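Local coordinates for surface glycan binding protein B (Bacteroides ovatus, PDB 6E57) that binds mixed-linkage beta-glucan oligosaccharides, probably at the cell surface, as part of the system by which a human gut bacterium uses cereal beta-glucan, at residues L274-Y279 / V307-T312; S225-A230 / T301-T306. One frame throughout, in Å; residues are numbered along the deposited sequence.

In the fold
From the N terminus, the chain first passes through two domains, each with a five-stranded mixed sheet, and then reaches 225-230, the first half of contact 2. Strands up to 266-270 follow before 274-279 opens contact 1. The long strand 299-315 supplies both partners: 301-306 closes the 70-residue excursion of contact 2, and 307-312 closes the 27-residue one of contact 1. The segments therefore alternate, and the contacts cross rather than nest. A probable hydrogen bond from Val305 N to Tyr279 O (2.8 Å) joins them. Strand 299-315, paired antiparallel with 277-285 and parallel with 229-231, runs on to strand 412-419, so both contacts hold the strand leading into the C-terminal, glycan-binding part.

Contact 1: L274-Y279 / V307-T312; sequences LSDGSY and VSTEIT
Val307 meets the ring of Tyr279 and the base of Leu274 with different methyls. Its CG1 stands anti to the backbone N (chi1 -180°) and approaches Leu274 CB at 4.2 Å, while CG2 reaches Tyr279 CD2 at 3.7 Å, coming obliquely to the ring as the two side chains cross at about a right angle. The ring is held from its own segment: Leu274 CD1 lies over the centre of one face, and Tyr279 OH donates to Ser275 O (2.9 Å) from above that carbonyl's plane, tying the ring to the loop before strand 277-285. In the backbone, Gly277 and Val307 form an antiparallel hydrogen-bonded pair. Val307 N gives Gly277 O a nearly straight bond (2.9 Å, 174° at the hydrogen), and Gly277 N returns one of 3.2 Å to Val307 O. Farther along, the side chains of Asp276 and Thr309 cross at about a right angle, with OD1 3.3 Å from Thr309 CG2. One water donates both to Asp276 OD2 and to Thr309 O, bridging the segments where the pairing has ended. Beyond this pairing of strands 277-285 and 299-315, Ala232 bonds to the Ser308 backbone and touches Val307, and Ile311 continues into pairing with strand 412-419.

Contact 2: S225-A230 / T301-T306; sequences SGANRA and TEQTVT
A short parallel strand pairing joins 229-231 to the long strand 299-315, with Arg229 opposite Thr306 and their CA atoms 4.8 Å apart. Thr306 uses both of its backbone polar groups on this partner: its N donates to Asn228 O (2.9 Å, 174° at the hydrogen), and its O accepts a more bent bond from Ala230 N (3.0 Å). One residue thus bonds to the neighbours on either side of Arg229, as parallel register requires. The same two carbonyls also receive CA-H...O contacts, from Val305 CA to Asn228 O and from Arg229 CA to Thr306 O.

Val305 packs with both branches. CG1, anti to the backbone N (chi1 -176°), meets Ala230 CB at 3.9 Å, an apolar contact, whereas CG2 lies against the carbonyl oxygen Ala227 O at 3.5 Å. Trp236 and Met281 add to the packing around Val305.

Gln303 CG, and CD turned by a bend at chi2, both lie 4.1 Å from Ala227 CB. The Gln303 amide crosses that of Asn228 with the planes 85° apart. The polar end is held mainly from outside the two segments, by Asn295 ND2 bonding to Gln303 OE1; NE2 makes a weak bond to Thr304 O within its own strand. Val305 and Gln303 also bond through their backbones to Tyr279 and Met281, so strand 299-315 lies between parallel 229-231 and antiparallel 277-285. A short early strand set parallel to the last strand of its domain is consistent with the A'-G pairing of immunoglobulin-like folds.

Contact 1: L274-Y279 / V307-T312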
# COMPACT_ATOMS: atom_id res chain seq x y z
N LEU A 274 -25.49 -2.53 -12.23
CA LEU A 274 -25.48 -1.08 -12.07
C LEU A 274 -25.01 -0.41 -13.37
O LEU A 274 -24.15 -0.95 -14.09
CB LEU A 274 -24.57 -0.71 -10.90
CG LEU A 274 -25.12 -1.07 -9.51
CD1 LEU A 274 -24.03 -0.99 -8.45
CD2 LEU A 274 -26.29 -0.18 -9.14
N SER A 275 -25.59 0.76 -13.66
CA SER A 275 -25.15 1.63 -14.74
C SER A 275 -23.73 2.12 -14.44
O SER A 275 -23.30 2.12 -13.29
CB SER A 275 -26.09 2.79 -14.92
OG SER A 275 -27.43 2.35 -15.10
N ASP A 276 -23.02 2.56 -15.48
CA ASP A 276 -21.65 3.07 -15.34
C ASP A 276 -21.69 4.38 -14.54
O ASP A 276 -22.50 5.27 -14.82
CB ASP A 276 -20.99 3.23 -16.71
CG ASP A 276 -20.83 1.92 -17.47
OD1 ASP A 276 -21.56 0.96 -17.14
OD2 ASP A 276 -19.97 1.86 -18.37
N GLY A 277 -20.83 4.47 -13.52
CA GLY A 277 -20.76 5.64 -12.64
C GLY A 277 -20.14 5.31 -11.29
O GLY A 277 -19.58 4.22 -11.11
N SER A 278 -20.24 6.26 -10.35
CA SER A 278 -19.71 6.15 -8.98
C SER A 278 -20.83 5.75 -8.01
O SER A 278 -21.94 6.25 -8.12
CB SER A 278 -19.06 7.43 -8.55
OG SER A 278 -17.82 7.62 -9.19
N TYR A 279 -20.51 4.87 -7.06
CA TYR A 279 -21.49 4.37 -6.11
C TYR A 279 -20.87 4.24 -4.71
O TYR A 279 -19.66 4.03 -4.58
CB TYR A 279 -22.06 3.03 -6.57
CG TYR A 279 -22.84 3.11 -7.85
CD1 TYR A 279 -24.18 3.49 -7.84
CD2 TYR A 279 -22.25 2.84 -9.07
CE1 TYR A 279 -24.91 3.58 -9.02
CE2 TYR A 279 -22.97 2.92 -10.26
CZ TYR A 279 -24.30 3.29 -10.23
OH TYR A 279 -25.02 3.37 -11.39
N VAL A 307 -18.06 1.70 -11.13
CA VAL A 307 -18.59 0.56 -11.86
C VAL A 307 -18.56 0.88 -13.36
O VAL A 307 -18.81 2.02 -13.77
CB VAL A 307 -20.01 0.20 -11.38
CG1 VAL A 307 -20.58 -1.00 -12.13
CG2 VAL A 307 -20.05 -0.06 -9.88
N SER A 308 -18.22 -0.14 -14.16
CA SER A 308 -18.25 -0.07 -15.62
C SER A 308 -18.64 -1.45 -16.18
O SER A 308 -18.45 -2.46 -15.50
CB SER A 308 -16.93 0.41 -16.18
OG SER A 308 -15.84 -0.22 -15.52
N THR A 309 -19.20 -1.48 -17.39
CA THR A 309 -19.58 -2.74 -18.03
C THR A 309 -18.51 -3.12 -19.06
O THR A 309 -18.05 -2.27 -19.83
CB THR A 309 -20.97 -2.68 -18.66
OG1 THR A 309 -20.92 -1.80 -19.78
CG2 THR A 309 -22.05 -2.22 -17.70
N GLU A 310 -18.13 -4.40 -19.05
CA GLU A 310 -17.14 -4.96 -19.95
C GLU A 310 -17.85 -5.45 -21.21
O GLU A 310 -18.70 -6.33 -21.15
CB GLU A 310 -16.40 -6.10 -19.23
CG GLU A 310 -15.11 -6.51 -19.90
CD GLU A 310 -14.14 -7.26 -18.99
OE1 GLU A 310 -12.92 -7.17 -19.23
OE2 GLU A 310 -14.62 -7.92 -18.05
N ILE A 311 -17.50 -4.85 -22.36
CA ILE A 311 -18.07 -5.19 -23.66
C ILE A 311 -17.11 -6.15 -24.38
O ILE A 311 -15.91 -5.89 -24.43
CB ILE A 311 -18.33 -3.92 -24.50
CG1 ILE A 311 -19.38 -3.00 -23.86
CG2 ILE A 311 -18.69 -4.29 -25.93
CD1 ILE A 311 -18.79 -1.82 -23.11
N THR A 312 -17.66 -7.24 -24.93
CA THR A 312 -16.88 -8.20 -25.70
C THR A 312 -16.79 -7.74 -27.16
O THR A 312 -17.81 -7.51 -27.80
CB THR A 312 -17.50 -9.60 -25.63
OG1 THR A 312 -17.49 -10.01 -24.26
CG2 THR A 312 -16.75 -10.62 -26.47
O HOH W 1 -18.01 0.50 -20.45

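Contact 2: S225-A230 / T301-T306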
# COMPACT_ATOMS: atom_id res chain seq x y z
N SER A 225 -8.24 -3.60 -0.06
CA SER A 225 -7.90 -3.43 -1.47
C SER A 225 -8.88 -4.20 -2.37
O SER A 225 -9.46 -5.21 -1.97
CB SER A 225 -6.48 -3.84 -1.75
OG SER A 225 -6.38 -5.24 -1.91
N GLY A 226 -9.02 -3.70 -3.60
CA GLY A 226 -9.82 -4.30 -4.65
C GLY A 226 -11.23 -3.73 -4.71
O GLY A 226 -12.02 -4.18 -5.52
N ALA A 227 -11.53 -2.73 -3.88
CA ALA A 227 -12.90 -2.23 -3.70
C ALA A 227 -13.11 -0.86 -4.37
O ALA A 227 -14.17 -0.28 -4.23
CB ALA A 227 -13.22 -2.18 -2.23
N ASN A 228 -12.10 -0.35 -5.10
CA ASN A 228 -12.18 0.96 -5.75
C ASN A 228 -12.94 0.86 -7.07
O ASN A 228 -13.61 1.81 -7.48
CB ASN A 228 -10.79 1.56 -6.01
CG ASN A 228 -10.07 1.95 -4.74
OD1 ASN A 228 -9.40 1.12 -4.12
ND2 ASN A 228 -10.20 3.20 -4.34
N ARG A 229 -12.81 -0.29 -7.75
CA ARG A 229 -13.38 -0.54 -9.07
C ARG A 229 -14.09 -1.89 -9.06
O ARG A 229 -13.71 -2.80 -8.31
CB ARG A 229 -12.28 -0.54 -10.14
CG ARG A 229 -11.63 0.81 -10.38
CD ARG A 229 -10.33 0.69 -11.15
NE ARG A 229 -9.30 -0.03 -10.40
CZ ARG A 229 -8.53 0.51 -9.45
NH1 ARG A 229 -8.67 1.79 -9.13
NH2 ARG A 229 -7.64 -0.23 -8.83
N ALA A 230 -15.12 -2.02 -9.91
CA ALA A 230 -15.88 -3.26 -10.06
C ALA A 230 -16.53 -3.28 -11.45
O ALA A 230 -16.95 -2.25 -11.96
CB ALA A 230 -16.91 -3.37 -8.97
N THR A 301 -16.75 4.06 6.87
CA THR A 301 -17.78 3.03 6.77
C THR A 301 -18.44 3.07 5.39
O THR A 301 -19.35 2.28 5.12
CB THR A 301 -18.82 3.16 7.90
OG1 THR A 301 -19.33 4.49 7.88
CG2 THR A 301 -18.24 2.86 9.26
N GLU A 302 -17.96 3.98 4.52
CA GLU A 302 -18.45 4.17 3.17
C GLU A 302 -17.27 4.11 2.20
O GLU A 302 -16.26 4.75 2.43
CB GLU A 302 -19.18 5.51 3.04
CG GLU A 302 -20.48 5.57 3.83
CD GLU A 302 -21.27 6.86 3.70
OE1 GLU A 302 -20.94 7.67 2.80
OE2 GLU A 302 -22.23 7.05 4.49
N GLN A 303 -17.43 3.35 1.11
CA GLN A 303 -16.43 3.15 0.06
C GLN A 303 -17.00 3.64 -1.27
O GLN A 303 -18.14 3.32 -1.62
CB GLN A 303 -16.06 1.67 -0.02
CG GLN A 303 -15.17 1.30 -1.20
CD GLN A 303 -13.73 1.71 -0.98
OE1 GLN A 303 -13.22 1.67 0.14
NE2 GLN A 303 -13.07 2.09 -2.06
N THR A 304 -16.20 4.41 -2.02
CA THR A 304 -16.57 4.86 -3.35
C THR A 304 -16.10 3.80 -4.36
O THR A 304 -14.91 3.48 -4.42
CB THR A 304 -16.01 6.26 -3.64
OG1 THR A 304 -16.65 7.17 -2.74
CG2 THR A 304 -16.24 6.72 -5.06
N VAL A 305 -17.06 3.27 -5.13
CA VAL A 305 -16.83 2.22 -6.12
C VAL A 305 -17.17 2.80 -7.50
O VAL A 305 -18.28 3.29 -7.70
CB VAL A 305 -17.69 0.97 -5.84
CG1 VAL A 305 -17.38 -0.15 -6.82
CG2 VAL A 305 -17.55 0.50 -4.41
N THR A 306 -16.22 2.71 -8.43
CA THR A 306 -16.47 3.00 -9.83
C THR A 306 -16.87 1.70 -10.53
O THR A 306 -16.12 0.72 -10.52
CB THR A 306 -15.25 3.66 -10.50
OG1 THR A 306 -15.06 4.92 -9.85
CG2 THR A 306 -15.43 3.88 -11.98